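Local coordinates for protein ribulose-5-phosphate reductase 1 (Staphylococcus aureus, PDB 6XHK) that catalyses the NADPH-dependent reduction of D-ribulose 5-phosphate to D-ribitol 5-phosphate, a zinc-dependent step in making poly(ribitol phosphate) wall teichoic acid, at residues His64-Gly68 / Ile140-Leu145; Leu145-Leu150 / Ile178-Leu182; Asp172-Tyr177 / Ser331-Thr335. All blocks are in the same frame, centred on the assembly; numbering follows the deposited sequence.

Contact 1 (His64-Gly68 / Ile140-Leu145); sequences HEGVG and ISYTEL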
loop_
_atom_site.group_PDB
_atom_site.type_symbol
_atom_site.label_atom_id
_atom_site.label_comp_id
_atom_site.label_asym_id
_atom_site.label_seq_id
_atom_site.Cartn_x
_atom_site.Cartn_y
_atom_site.Cartn_z
ATOM N N HIS A 64 8.152 -5.773 -2.503
ATOM C CA HIS A 64 7.240 -5.701 -3.624
ATOM C C HIS A 64 6.669 -4.343 -3.934
ATOM O O HIS A 64 5.849 -4.182 -4.782
ATOM C CB HIS A 64 6.102 -6.623 -3.394
ATOM C CG HIS A 64 6.429 -8.047 -3.661
ATOM N ND1 HIS A 64 7.212 -8.798 -2.821
ATOM C CD2 HIS A 64 6.066 -8.867 -4.665
ATOM C CE1 HIS A 64 7.317 -10.022 -3.295
ATOM N NE2 HIS A 64 6.634 -10.088 -4.417
ATOM N N GLU A 65 7.059 -3.370 -3.170
ATOM C CA GLU A 65 6.706 -1.970 -3.419
ATOM C C GLU A 65 7.964 -1.234 -3.885
ATOM O O GLU A 65 8.901 -1.064 -3.098
ATOM C CB GLU A 65 6.178 -1.321 -2.142
ATOM C CG GLU A 65 4.872 -1.873 -1.657
ATOM C CD GLU A 65 4.348 -1.166 -0.424
ATOM O OE1 GLU A 65 5.069 -0.314 0.130
ATOM O OE2 GLU A 65 3.232 -1.511 0.019
ATOM N N GLY A 66 7.997 -0.772 -5.137
ATOM C CA GLY A 66 9.212 -0.073 -5.532
ATOM C C GLY A 66 9.148 0.718 -6.828
ATOM O O GLY A 66 8.202 0.617 -7.609
ATOM N N VAL A 67 10.205 1.498 -7.065
ATOM C CA VAL A 67 10.350 2.270 -8.297
ATOM C C VAL A 67 11.807 2.163 -8.747
ATOM O O VAL A 67 12.688 1.864 -7.940
ATOM C CB VAL A 67 9.895 3.733 -8.070
ATOM C CG1 VAL A 67 10.864 4.492 -7.153
ATOM C CG2 VAL A 67 9.704 4.436 -9.375
ATOM N N GLY A 68 12.060 2.371 -10.046
ATOM C CA GLY A 68 13.382 2.122 -10.611
ATOM C C GLY A 68 13.592 2.776 -11.962
ATOM O O GLY A 68 12.693 3.413 -12.511
ATOM N N ILE A 140 7.192 8.166 -4.094
ATOM C CA ILE A 140 6.592 7.297 -5.090
ATOM C C ILE A 140 6.880 5.811 -4.844
ATOM O O ILE A 140 6.211 4.963 -5.434
ATOM C CB ILE A 140 7.068 7.797 -6.485
ATOM C CG1 ILE A 140 6.688 9.262 -6.669
ATOM C CG2 ILE A 140 6.582 6.965 -7.660
ATOM C CD1 ILE A 140 5.201 9.512 -6.518
ATOM N N SER A 141 7.848 5.462 -3.983
ATOM C CA SER A 141 8.154 4.037 -3.793
ATOM C C SER A 141 6.947 3.253 -3.257
ATOM O O SER A 141 6.717 2.101 -3.656
ATOM C CB SER A 141 9.363 3.843 -2.872
ATOM O OG SER A 141 9.218 4.516 -1.636
ATOM N N TYR A 142 6.159 3.844 -2.366
ATOM C CA TYR A 142 5.004 3.116 -1.835
ATOM C C TYR A 142 3.711 3.485 -2.570
ATOM O O TYR A 142 2.678 3.758 -1.977
ATOM C CB TYR A 142 4.885 3.320 -0.325
ATOM C CG TYR A 142 5.139 4.716 0.218
ATOM C CD1 TYR A 142 6.306 5.018 0.905
ATOM C CD2 TYR A 142 4.160 5.704 0.124
ATOM C CE1 TYR A 142 6.519 6.279 1.428
ATOM C CE2 TYR A 142 4.362 6.968 0.646
ATOM C CZ TYR A 142 5.551 7.256 1.297
ATOM O OH TYR A 142 5.785 8.521 1.822
ATOM N N THR A 143 3.760 3.465 -3.903
ATOM C CA THR A 143 2.578 3.611 -4.749
ATOM C C THR A 143 1.658 2.389 -4.755
ATOM O O THR A 143 0.470 2.547 -5.063
ATOM C CB THR A 143 3.024 3.974 -6.176
ATOM O OG1 THR A 143 3.935 5.078 -6.117
ATOM C CG2 THR A 143 1.871 4.287 -7.115
ATOM N N GLU A 144 2.152 1.189 -4.408
ATOM C CA GLU A 144 1.247 0.046 -4.270
ATOM C C GLU A 144 0.145 0.318 -3.249
ATOM O O GLU A 144 -1.008 -0.081 -3.450
ATOM C CB GLU A 144 1.985 -1.216 -3.856
ATOM C CG GLU A 144 1.161 -2.458 -4.150
ATOM C CD GLU A 144 1.406 -3.590 -3.172
ATOM O OE1 GLU A 144 1.677 -3.298 -1.983
ATOM O OE2 GLU A 144 1.343 -4.767 -3.596
ATOM N N LEU A 145 0.481 0.946 -2.121
ATOM C CA LEU A 145 -0.570 1.258 -1.162
ATOM C C LEU A 145 -1.585 2.210 -1.760
ATOM O O LEU A 145 -2.795 2.055 -1.546
ATOM C CB LEU A 145 0.015 1.823 0.127
ATOM C CG LEU A 145 0.059 0.791 1.253
ATOM C CD1 LEU A 145 0.729 -0.485 0.799
ATOM C CD2 LEU A 145 0.751 1.347 2.473
#
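Glu65, on strand 65-73, reaches across the turn that leads into helix 143-155, where it meets Tyr142 and Glu144. Its CG stands anti to the carbonyl carbon (chi1 -66°) and the chain runs on extended, which carries the carboxylate past the backbone of Tyr142 and toward the helix. OE1 lies 3.7 Å from CB of Tyr142; the same oxygen forms a salt bridge with Lys334. The other branch turns to Glu144, whose chain bends at chi2 (-149°) and crosses that of Glu65 at about a right angle. CG of Glu65 packs 3.7 Å from CB of Glu144, and the two acids then converge, OE2 of Glu65 coming to 3.1 Å from OE1 of Glu144. Both atoms are acceptors, and their carboxylate planes are 74° apart. His64, Glu65 and Glu144 are predicted ligands of the catalytic zinc of this alcohol dehydrogenase family, so the acidic pair is consistent with a site built to receive a cation. The contact thereby brings together the GroES-like catalytic domain, which supplies His64 and Glu65, and the helix that contributes Glu144. Further along the strand the chemistry becomes apolar: CG1 of Val67 rests 4.3 Å from CA of Ser141, while its CG2 approaches CG2 of Ile140 at 4.4 Å, Leu131 touching both side chains. Between these two regions the carbonyl O of Ser141 sits 3.6 Å from C of Glu65, a backbone packing contact, and the hydroxyl of Ser141 bonds instead to the carbonyl of Ser138. The Tyr142 ring leads away from the strand, and its OH is held by the carbonyl of Leu304.

Contact 2 (Leu145-Leu150 / Ile178-Leu182); sequences LVTVSL and ITAIL. With NDP (NADPH dihydro-nicotinamide-adenine-dinucleotide phosphate), chain B.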
loop_
_atom_site.group_PDB
_atom_site.type_symbol
_atom_site.label_atom_id
_atom_site.label_comp_id
_atom_site.label_asym_id
_atom_site.label_seq_id
_atom_site.Cartn_x
_atom_site.Cartn_y
_atom_site.Cartn_z
ATOM N N LEU A 145 0.481 0.946 -2.121
ATOM C CA LEU A 145 -0.570 1.258 -1.162
ATOM C C LEU A 145 -1.585 2.210 -1.760
ATOM O O LEU A 145 -2.795 2.055 -1.546
ATOM C CB LEU A 145 0.015 1.823 0.127
ATOM C CG LEU A 145 0.059 0.791 1.253
ATOM C CD1 LEU A 145 0.729 -0.485 0.799
ATOM C CD2 LEU A 145 0.751 1.347 2.473
ATOM N N VAL A 146 -1.120 3.178 -2.544
ATOM C CA VAL A 146 -2.064 4.104 -3.149
ATOM C C VAL A 146 -2.937 3.378 -4.150
ATOM O O VAL A 146 -4.117 3.713 -4.314
ATOM C CB VAL A 146 -1.326 5.284 -3.799
ATOM C CG1 VAL A 146 -2.331 6.225 -4.419
ATOM C CG2 VAL A 146 -0.503 6.006 -2.754
ATOM N N THR A 147 -2.398 2.356 -4.812
ATOM C CA THR A 147 -3.229 1.631 -5.768
ATOM C C THR A 147 -4.271 0.788 -5.046
ATOM O O THR A 147 -5.429 0.751 -5.466
ATOM C CB THR A 147 -2.396 0.744 -6.692
ATOM O OG1 THR A 147 -1.614 -0.172 -5.919
ATOM C CG2 THR A 147 -1.488 1.605 -7.542
ATOM N N VAL A 148 -3.863 0.082 -3.979
ATOM C CA VAL A 148 -4.801 -0.705 -3.173
ATOM C C VAL A 148 -5.977 0.158 -2.740
ATOM O O VAL A 148 -7.158 -0.223 -2.878
ATOM C CB VAL A 148 -4.066 -1.313 -1.962
ATOM C CG1 VAL A 148 -5.047 -1.884 -0.982
ATOM C CG2 VAL A 148 -3.103 -2.387 -2.421
ATOM N N SER A 149 -5.663 1.356 -2.249
ATOM C CA SER A 149 -6.695 2.279 -1.798
ATOM C C SER A 149 -7.609 2.699 -2.945
ATOM O O SER A 149 -8.836 2.542 -2.855
ATOM C CB SER A 149 -6.042 3.491 -1.137
ATOM O OG SER A 149 -7.004 4.435 -0.753
ATOM N N LEU A 150 -7.038 3.240 -4.028
ATOM C CA LEU A 150 -7.869 3.658 -5.156
ATOM C C LEU A 150 -8.727 2.510 -5.682
ATOM O O LEU A 150 -9.884 2.722 -6.063
ATOM C CB LEU A 150 -7.001 4.215 -6.275
ATOM C CG LEU A 150 -7.780 4.610 -7.527
ATOM C CD1 LEU A 150 -8.481 5.941 -7.346
ATOM C CD2 LEU A 150 -6.892 4.606 -8.765
ATOM N N ILE A 178 -3.687 7.251 3.286
ATOM C CA ILE A 178 -3.772 7.306 1.828
ATOM C C ILE A 178 -5.218 7.436 1.379
ATOM O O ILE A 178 -5.546 8.253 0.507
ATOM C CB ILE A 178 -3.079 6.080 1.208
ATOM C CG1 ILE A 178 -1.590 6.100 1.571
ATOM C CG2 ILE A 178 -3.326 6.004 -0.291
ATOM C CD1 ILE A 178 -0.772 5.073 0.875
ATOM N N THR A 179 -6.107 6.636 1.975
ATOM C CA THR A 179 -7.514 6.672 1.596
ATOM C C THR A 179 -8.140 8.020 1.891
ATOM O O THR A 179 -8.897 8.549 1.065
ATOM C CB THR A 179 -8.251 5.561 2.326
ATOM O OG1 THR A 179 -7.406 4.404 2.367
ATOM C CG2 THR A 179 -9.594 5.272 1.672
ATOM N N ALA A 180 -7.870 8.569 3.081
ATOM C CA ALA A 180 -8.323 9.917 3.387
ATOM C C ALA A 180 -7.877 10.891 2.299
ATOM O O ALA A 180 -8.687 11.679 1.784
ATOM C CB ALA A 180 -7.805 10.329 4.764
ATOM N N ILE A 181 -6.596 10.812 1.901
ATOM C CA ILE A 181 -6.068 11.711 0.873
ATOM C C ILE A 181 -6.869 11.570 -0.412
ATOM O O ILE A 181 -7.251 12.564 -1.046
ATOM C CB ILE A 181 -4.582 11.427 0.609
ATOM C CG1 ILE A 181 -3.729 11.663 1.847
ATOM C CG2 ILE A 181 -4.079 12.321 -0.525
ATOM C CD1 ILE A 181 -2.239 11.369 1.566
ATOM N N LEU A 182 -7.109 10.328 -0.828
ATOM C CA LEU A 182 -7.748 10.101 -2.120
ATOM C C LEU A 182 -9.185 10.583 -2.118
ATOM O O LEU A 182 -9.621 11.277 -3.047
ATOM C CB LEU A 182 -7.678 8.627 -2.499
ATOM C CG LEU A 182 -6.247 8.205 -2.804
ATOM C CD1 LEU A 182 -6.135 6.691 -2.891
ATOM C CD2 LEU A 182 -5.784 8.870 -4.088
HETATM P PA NDP B . -0.838 -0.059 10.398
HETATM O O1A NDP B . 0.262 -0.669 11.220
HETATM O O2A NDP B . -0.436 1.341 9.947
HETATM O O5B NDP B . -2.237 -0.060 11.293
HETATM C C5B NDP B . -3.322 0.873 10.972
HETATM C C4B NDP B . -3.871 1.583 12.266
HETATM O O4B NDP B . -4.994 1.065 12.687
HETATM C C3B NDP B . -2.877 1.424 13.453
HETATM O O3B NDP B . -2.433 2.635 13.884
HETATM C C2B NDP B . -3.653 0.807 14.609
HETATM O O2B NDP B . -3.199 1.558 15.812
HETATM C C1B NDP B . -4.898 1.080 14.306
HETATM N N9A NDP B . -5.899 0.227 14.955
HETATM C C8A NDP B . -5.722 -0.889 15.720
HETATM N N7A NDP B . -6.943 -1.343 16.121
HETATM C C5A NDP B . -7.850 -0.522 15.616
HETATM C C6A NDP B . -9.379 -0.519 15.731
HETATM N N6A NDP B . -10.027 -1.564 16.492
HETATM N N1A NDP B . -10.118 0.511 15.080
HETATM C C2A NDP B . -9.450 1.548 14.325
HETATM N N3A NDP B . -7.977 1.531 14.220
HETATM C C4A NDP B . -7.207 0.452 14.899
HETATM O O3 NDP B . -1.104 -0.956 8.991
HETATM P PN NDP B . -1.752 -0.353 7.543
HETATM O O1N NDP B . -2.491 0.967 7.784
HETATM O O2N NDP B . -0.644 -0.064 6.585
HETATM O O5D NDP B . -2.740 -1.538 6.913
HETATM C C5D NDP B . -3.267 -2.563 7.784
HETATM C C4D NDP B . -3.794 -3.745 7.136
HETATM O O4D NDP B . -4.007 -3.564 5.575
HETATM C C3D NDP B . -2.859 -4.970 7.263
HETATM O O3D NDP B . -3.632 -6.189 7.646
HETATM C C2D NDP B . -2.282 -5.099 6.043
HETATM O O2D NDP B . -1.816 -6.451 5.737
HETATM C C1D NDP B . -3.435 -4.605 5.000
HETATM N N1N NDP B . -2.972 -4.365 3.616
HETATM C C2N NDP B . -3.875 -4.781 2.539
HETATM C C3N NDP B . -3.467 -4.788 1.055
HETATM C C7N NDP B . -4.527 -5.282 -0.012
HETATM O O7N NDP B . -4.162 -5.685 -1.090
HETATM N N7N NDP B . -5.951 -5.237 0.328
HETATM C C4N NDP B . -2.163 -4.065 0.638
HETATM C C5N NDP B . -1.181 -3.854 1.813
HETATM C C6N NDP B . -1.684 -3.757 3.270
HETATM P P2B NDP B . -2.399 0.685 16.928
HETATM O O1X NDP B . -3.119 -0.612 17.229
HETATM O O2X NDP B . -1.030 0.352 16.361
HETATM O O3X NDP B . -2.306 1.520 18.195
#
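Helix 174-186, the first helix of the dinucleotide-binding Rossmann fold, packs here against helix 143-155, which passes beside the nicotinamide end of NADPH. The short segments cross at -60° with their axes 9.3 Å apart at closest approach. Ile178 supplies two branches to the interface. Its CG2 lies against CA and CG2 of Val146, 3.7 Å from the latter, the two side chains crossing at about a right angle; the far end of the chain, CD1, reaches CB of Leu145 at 3.4 Å. One turn on, CD1 of Leu182 enters the groove between Val146, Ser149 and Leu150, 4.1 Å from CG1 of Val146. Leu304 of helix 299-305 touches both Val146 and Ile178. On another side of helix 143-155, Val148 meets the cofactor with both methyls, CG1 standing 3.6 Å from the amide carbon C7N and CG2 3.6 Å from C4N of the nicotinamide ring. The one hydrogen bond between these two segments is made by Ser149, whose OG is anti to the backbone N (chi1 177°) and donates to OG1 of Thr179 at 3.1 Å, while Thr179 OG1 is also hydrogen-bonded to the carbonyl O of Leu175.

Contact 3 (Asp172-Tyr177 / Ser331-Thr335); sequences DGNLGY and SWGKT. With NDP (NADPH dihydro-nicotinamide-adenine-dinucleotide phosphate), chain B.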
loop_
_atom_site.group_PDB
_atom_site.type_symbol
_atom_site.label_atom_id
_atom_site.label_comp_id
_atom_site.label_asym_id
_atom_site.label_seq_id
_atom_site.Cartn_x
_atom_site.Cartn_y
_atom_site.Cartn_z
ATOM N N ASP A 172 -5.980 4.603 11.792
ATOM C CA ASP A 172 -5.201 5.836 11.730
ATOM C C ASP A 172 -3.779 5.597 11.209
ATOM O O ASP A 172 -2.846 6.285 11.627
ATOM C CB ASP A 172 -5.160 6.481 13.114
ATOM C CG ASP A 172 -4.775 5.499 14.215
ATOM O OD1 ASP A 172 -4.447 4.350 13.900
ATOM O OD2 ASP A 172 -4.740 5.881 15.396
ATOM N N GLY A 173 -3.579 4.630 10.309
ATOM C CA GLY A 173 -2.260 4.264 9.813
ATOM C C GLY A 173 -1.999 4.576 8.347
ATOM O O GLY A 173 -2.558 5.545 7.821
ATOM N N ASN A 174 -1.176 3.766 7.661
ATOM C CA ASN A 174 -0.786 4.124 6.297
ATOM C C ASN A 174 -1.967 4.050 5.328
ATOM O O ASN A 174 -2.217 5.008 4.580
ATOM C CB ASN A 174 0.385 3.259 5.800
ATOM C CG ASN A 174 1.519 3.148 6.811
ATOM O OD1 ASN A 174 1.855 4.110 7.514
ATOM N ND2 ASN A 174 2.138 1.975 6.861
ATOM N N LEU A 175 -2.708 2.926 5.321
ATOM C CA LEU A 175 -3.898 2.837 4.466
ATOM C C LEU A 175 -4.969 3.855 4.838
ATOM O O LEU A 175 -5.583 4.470 3.951
ATOM C CB LEU A 175 -4.494 1.444 4.494
ATOM C CG LEU A 175 -4.166 0.611 3.286
ATOM C CD1 LEU A 175 -4.661 -0.807 3.495
ATOM C CD2 LEU A 175 -4.894 1.278 2.136
ATOM N N GLY A 176 -5.248 4.010 6.134
ATOM C CA GLY A 176 -6.102 5.108 6.549
ATOM C C GLY A 176 -5.744 6.420 5.875
ATOM O O GLY A 176 -6.593 7.047 5.230
ATOM N N TYR A 177 -4.468 6.837 6.003
ATOM C CA TYR A 177 -4.020 8.150 5.531
ATOM C C TYR A 177 -4.136 8.274 4.018
ATOM O O TYR A 177 -4.636 9.284 3.504
ATOM C CB TYR A 177 -2.586 8.411 6.018
ATOM C CG TYR A 177 -2.029 9.813 5.767
ATOM C CD1 TYR A 177 -1.112 10.050 4.726
ATOM C CD2 TYR A 177 -2.438 10.900 6.535
ATOM C CE1 TYR A 177 -0.604 11.309 4.489
ATOM C CE2 TYR A 177 -1.943 12.175 6.294
ATOM C CZ TYR A 177 -1.030 12.374 5.265
ATOM O OH TYR A 177 -0.544 13.643 5.028
ATOM N N SER A 331 6.850 3.768 14.710
ATOM C CA SER A 331 5.485 4.099 15.118
ATOM C C SER A 331 4.611 4.423 13.909
ATOM O O SER A 331 3.649 3.711 13.609
ATOM C CB SER A 331 5.522 5.275 16.104
ATOM O OG SER A 331 6.447 6.282 15.681
ATOM N N TRP A 332 4.966 5.490 13.197
ATOM C CA TRP A 332 4.197 6.051 12.099
ATOM C C TRP A 332 5.006 5.963 10.813
ATOM O O TRP A 332 6.234 6.120 10.827
ATOM C CB TRP A 332 3.855 7.523 12.378
ATOM C CG TRP A 332 3.407 8.306 11.171
ATOM C CD1 TRP A 332 4.163 9.145 10.416
ATOM C CD2 TRP A 332 2.077 8.362 10.623
ATOM N NE1 TRP A 332 3.405 9.692 9.406
ATOM C CE2 TRP A 332 2.120 9.234 9.515
ATOM C CE3 TRP A 332 0.860 7.752 10.956
ATOM C CZ2 TRP A 332 0.993 9.512 8.738
ATOM C CZ3 TRP A 332 -0.254 8.034 10.188
ATOM C CH2 TRP A 332 -0.181 8.907 9.091
ATOM N N GLY A 333 4.315 5.723 9.702
ATOM C CA GLY A 333 4.898 5.899 8.391
ATOM C C GLY A 333 5.532 4.644 7.816
ATOM O O GLY A 333 5.638 3.592 8.457
ATOM N N LYS A 334 5.958 4.787 6.561
ATOM C CA LYS A 334 6.651 3.774 5.774
ATOM C C LYS A 334 8.164 3.970 5.837
ATOM O O LYS A 334 8.655 5.100 5.887
ATOM C CB LYS A 334 6.179 3.855 4.316
ATOM C CG LYS A 334 4.682 3.586 4.068
ATOM C CD LYS A 334 4.329 2.131 4.287
ATOM C CE LYS A 334 4.762 1.327 3.077
ATOM N NZ LYS A 334 4.509 -0.134 3.192
ATOM N N THR A 335 8.904 2.858 5.828
ATOM C CA THR A 335 10.373 2.860 5.766
ATOM C C THR A 335 10.871 2.687 4.330
ATOM O O THR A 335 10.646 1.639 3.712
ATOM C CB THR A 335 10.956 1.753 6.651
ATOM O OG1 THR A 335 10.402 1.829 7.975
ATOM C CG2 THR A 335 12.490 1.731 6.645
HETATM P PA NDP B . -0.838 -0.059 10.398
HETATM O O1A NDP B . 0.262 -0.669 11.220
HETATM O O2A NDP B . -0.436 1.341 9.947
HETATM O O5B NDP B . -2.237 -0.060 11.293
HETATM C C5B NDP B . -3.322 0.873 10.972
HETATM C C4B NDP B . -3.871 1.583 12.266
HETATM O O4B NDP B . -4.994 1.065 12.687
HETATM C C3B NDP B . -2.877 1.424 13.453
HETATM O O3B NDP B . -2.433 2.635 13.884
HETATM C C2B NDP B . -3.653 0.807 14.609
HETATM O O2B NDP B . -3.199 1.558 15.812
HETATM C C1B NDP B . -4.898 1.080 14.306
HETATM N N9A NDP B . -5.899 0.227 14.955
HETATM C C8A NDP B . -5.722 -0.889 15.720
HETATM N N7A NDP B . -6.943 -1.343 16.121
HETATM C C5A NDP B . -7.850 -0.522 15.616
HETATM C C6A NDP B . -9.379 -0.519 15.731
HETATM N N6A NDP B . -10.027 -1.564 16.492
HETATM N N1A NDP B . -10.118 0.511 15.080
HETATM C C2A NDP B . -9.450 1.548 14.325
HETATM N N3A NDP B . -7.977 1.531 14.220
HETATM C C4A NDP B . -7.207 0.452 14.899
HETATM O O3 NDP B . -1.104 -0.956 8.991
HETATM P PN NDP B . -1.752 -0.353 7.543
HETATM O O1N NDP B . -2.491 0.967 7.784
HETATM O O2N NDP B . -0.644 -0.064 6.585
HETATM O O5D NDP B . -2.740 -1.538 6.913
HETATM C C5D NDP B . -3.267 -2.563 7.784
HETATM C C4D NDP B . -3.794 -3.745 7.136
HETATM O O4D NDP B . -4.007 -3.564 5.575
HETATM C C3D NDP B . -2.859 -4.970 7.263
HETATM O O3D NDP B . -3.632 -6.189 7.646
HETATM C C2D NDP B . -2.282 -5.099 6.043
HETATM O O2D NDP B . -1.816 -6.451 5.737
HETATM C C1D NDP B . -3.435 -4.605 5.000
HETATM N N1N NDP B . -2.972 -4.365 3.616
HETATM C C2N NDP B . -3.875 -4.781 2.539
HETATM C C3N NDP B . -3.467 -4.788 1.055
HETATM C C7N NDP B . -4.527 -5.282 -0.012
HETATM O O7N NDP B . -4.162 -5.685 -1.090
HETATM N N7N NDP B . -5.951 -5.237 0.328
HETATM C C4N NDP B . -2.163 -4.065 0.638
HETATM C C5N NDP B . -1.181 -3.854 1.813
HETATM C C6N NDP B . -1.684 -3.757 3.270
HETATM P P2B NDP B . -2.399 0.685 16.928
HETATM O O1X NDP B . -3.119 -0.612 17.229
HETATM O O2X NDP B . -1.030 0.352 16.361
HETATM O O3X NDP B . -2.306 1.520 18.195
#
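In Trp332 (chi1 164°) and Tyr177 (chi1 -172°) alike, CG swings to the far side from the backbone N, and the indole and phenol rings meet in a T-shaped stack. The edge of the tryptophan six-membered ring is directed at the tyrosine face, the planes standing at 85° and CH2 of Trp332 lying 3.9 Å from CG of Tyr177. CZ3 on the same indole edge meets the carbonyl O of Asp172 at 3.4 Å, with that oxygen in the ring plane. The polar ends of both rings turn elsewhere, Trp332 NE1 to the carbonyl of Leu306 and Tyr177 OH to that of Lys303. The Asn174 side chain runs at a slant to that of Lys334: its OD1 is 3.6 Å from CA of Gly333, and ND2 is 3.4 Å from CD of Lys334, whose chain bends at chi2 and chi3 on its way to Glu65 and the carbonyl of Ile37. Segment 172-177 carries the glycine-rich turn of the Rossmann fold, with Gly173 as N-cap. Leu175 N bonds to the NADPH phosphate oxygen O1N at 3.2 Å, Asn174 N makes a weak bond to O2A, and Asp172 OD1 accepts from the ribose hydroxyl O3B at 2.6 Å. Packing from the 331-335 segment thus backs a helix start whose amides, probably aided by the helix dipole, receive the negatively charged diphosphate.

All three contacts are largely buried, although Trp332 and Gly333 in contact 3 and Glu144 in contact 1 keep some exposure. Helix 143-155 serves contacts 1 and 2, and helix 174-186 serves contacts 2 and 3; Leu145 belongs to both of the first two and also packs on Asn174. The chemistry changes with position: carboxylates gather at the predicted zinc site in contact 1, aliphatic branches dominate between the helices of contact 2, and aromatic packing beside phosphate-binding amides marks contact 3. A salt bridge from Glu65 OE1 to Lys334 NZ, at 3.1 Å, joins contacts 1 and 3 directly, while NADPH touches contacts 2 and 3 through different parts of its length.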